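Local coordinates for protein N-acetylglucosamine 2-epimerase (Xylella fastidiosa, PDB 3GT5) that probably interconverts sugar isomers or epimers, in the manner of N-acylglucosamine 2-epimerases, at residues Gln333-Asp336 with Arg337-Tyr341. Sequence-based numbering, arbitrary orientation.
Sequences QWYD and RLWAY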
loop_
_atom_site.group_PDB
_atom_site.type_symbol
_atom_site.label_atom_id
_atom_site.label_comp_id
_atom_site.label_asym_id
_atom_site.label_seq_id
_atom_site.Cartn_x
_atom_site.Cartn_y
_atom_site.Cartn_z
ATOM N N GLN A 333 11.798 2.605 20.003
ATOM C CA GLN A 333 11.906 4.056 20.111
ATOM C C GLN A 333 11.467 4.727 18.809
ATOM O O GLN A 333 10.774 5.758 18.844
ATOM C CB GLN A 333 13.300 4.487 20.565
ATOM C CG GLN A 333 13.474 4.112 22.024
ATOM C CD GLN A 333 14.895 4.011 22.478
ATOM O OE1 GLN A 333 15.847 4.297 21.741
ATOM N NE2 GLN A 333 15.057 3.577 23.728
ATOM N N TRP A 334 11.826 4.139 17.669
ATOM C CA TRP A 334 11.338 4.690 16.384
ATOM C C TRP A 334 9.824 4.605 16.277
ATOM O O TRP A 334 9.162 5.550 15.892
ATOM C CB TRP A 334 11.995 4.019 15.182
ATOM C CG TRP A 334 13.267 4.717 14.800
ATOM C CD1 TRP A 334 14.533 4.249 14.940
ATOM C CD2 TRP A 334 13.382 6.015 14.208
ATOM N NE1 TRP A 334 15.430 5.175 14.485
ATOM C CE2 TRP A 334 14.753 6.259 14.004
ATOM C CE3 TRP A 334 12.456 6.977 13.796
ATOM C CZ2 TRP A 334 15.224 7.442 13.442
ATOM C CZ3 TRP A 334 12.916 8.143 13.243
ATOM C CH2 TRP A 334 14.302 8.367 13.073
ATOM N N TYR A 335 9.296 3.439 16.602
ATOM C CA TYR A 335 7.847 3.226 16.660
ATOM C C TYR A 335 7.137 4.306 17.468
ATOM O O TYR A 335 6.160 4.885 17.010
ATOM C CB TYR A 335 7.569 1.862 17.279
ATOM C CG TYR A 335 6.121 1.472 17.365
ATOM C CD1 TYR A 335 5.460 0.947 16.273
ATOM C CD2 TYR A 335 5.405 1.621 18.546
ATOM C CE1 TYR A 335 4.112 0.588 16.323
ATOM C CE2 TYR A 335 4.060 1.275 18.600
ATOM C CZ TYR A 335 3.412 0.755 17.506
ATOM O OH TYR A 335 2.063 0.420 17.593
ATOM N N ASP A 336 7.659 4.571 18.659
ATOM C CA ASP A 336 7.047 5.526 19.579
ATOM C C ASP A 336 7.110 6.941 19.039
ATOM O O ASP A 336 6.151 7.671 19.137
ATOM C CB ASP A 336 7.738 5.505 20.959
ATOM C CG ASP A 336 7.465 4.235 21.776
ATOM O OD1 ASP A 336 6.580 3.393 21.478
ATOM O OD2 ASP A 336 8.173 4.090 22.797
ATOM N N ARG A 337 8.223 7.341 18.451
ATOM C CA ARG A 337 8.306 8.716 17.937
ATOM C C ARG A 337 7.470 8.943 16.680
ATOM O O ARG A 337 6.917 10.043 16.464
ATOM C CB ARG A 337 9.772 9.208 17.804
ATOM C CG ARG A 337 10.598 8.730 16.647
ATOM C CD ARG A 337 12.003 9.469 16.639
ATOM N NE ARG A 337 12.810 9.221 17.850
ATOM C CZ ARG A 337 13.661 8.196 18.074
ATOM N NH1 ARG A 337 13.903 7.248 17.179
ATOM N NH2 ARG A 337 14.307 8.123 19.233
ATOM N N LEU A 338 7.363 7.902 15.848
ATOM C CA LEU A 338 6.517 7.972 14.664
ATOM C C LEU A 338 5.066 8.129 15.096
ATOM O O LEU A 338 4.342 8.960 14.561
ATOM C CB LEU A 338 6.710 6.720 13.770
ATOM C CG LEU A 338 8.010 6.794 12.945
ATOM C CD1 LEU A 338 8.409 5.399 12.460
ATOM C CD2 LEU A 338 7.893 7.716 11.760
ATOM N N TRP A 339 4.636 7.312 16.059
ATOM C CA TRP A 339 3.259 7.470 16.550
ATOM C C TRP A 339 3.042 8.833 17.238
ATOM O O TRP A 339 1.987 9.413 17.072
ATOM C CB TRP A 339 2.866 6.336 17.501
ATOM C CG TRP A 339 2.153 5.221 16.872
ATOM C CD1 TRP A 339 2.520 3.907 16.859
ATOM C CD2 TRP A 339 0.900 5.293 16.202
ATOM N NE1 TRP A 339 1.576 3.163 16.195
ATOM C CE2 TRP A 339 0.568 3.987 15.787
ATOM C CE3 TRP A 339 0.004 6.332 15.929
ATOM C CZ2 TRP A 339 -0.610 3.710 15.101
ATOM C CZ3 TRP A 339 -1.141 6.064 15.232
ATOM C CH2 TRP A 339 -1.446 4.762 14.826
ATOM N N ALA A 340 4.016 9.303 18.019
ATOM C CA ALA A 340 3.868 10.592 18.700
ATOM C C ALA A 340 3.658 11.696 17.687
ATOM O O ALA A 340 2.792 12.547 17.854
ATOM C CB ALA A 340 5.049 10.888 19.579
ATOM N N TYR A 341 4.464 11.691 16.611
ATOM C CA TYR A 341 4.231 12.632 15.510
ATOM C C TYR A 341 2.837 12.504 14.857
ATOM O O TYR A 341 2.088 13.471 14.653
ATOM C CB TYR A 341 5.309 12.457 14.442
ATOM C CG TYR A 341 5.019 13.325 13.273
ATOM C CD1 TYR A 341 5.233 14.699 13.339
ATOM C CD2 TYR A 341 4.466 12.815 12.116
ATOM C CE1 TYR A 341 4.911 15.502 12.291
ATOM C CE2 TYR A 341 4.121 13.624 11.058
ATOM C CZ TYR A 341 4.347 14.980 11.146
ATOM O OH TYR A 341 4.002 15.841 10.103
#
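Four successive i to i+4 backbone hydrogen bonds join Q333-D336 to R337-Y341 as consecutive turns of one α-helix: R337, L338, W339 and A340 donate in order to the carbonyls of Q333, W334, Y335 and D336. The bond from L338 N to W334 O, 3.0 Å, is typical, with 162° at the hydrogen. W334 and R337, three residues apart, form a cation-pi pair: R337 CZ stands 4.6 Å from the centroid of the six-membered ring of W334. It lies 13° off the ring normal. The guanidinium meets that face edge-on, its plane 85° from the ring's. NH1 leads, 3.3 Å from W334 CD2. CG of R337 lies between its backbone N and carbonyl carbon, and the bend at chi3 folds the chain back over Q333 O.

This is helix 329-346, one of the paired antiparallel helices of the (α/α)6 barrel formed by N-acylglucosamine 2-epimerase family proteins; its buried side meets helices 309-326 and 377-387. There Y335 and W339 lie side by side in an offset edge-to-face pair, centroids 4.7 Å apart. The pyrrole edge of W339 enters over the Y335 face, CD1 reaching 3.3 Å from Y335 CZ. With CG anti to the backbone N, Y335 leans toward the following turn, and its OH hydrogen-bonds F5 O. F5 also stacks on W339, while D336 OD2 forms a salt bridge with R6, tying the N-terminal residues to this helix.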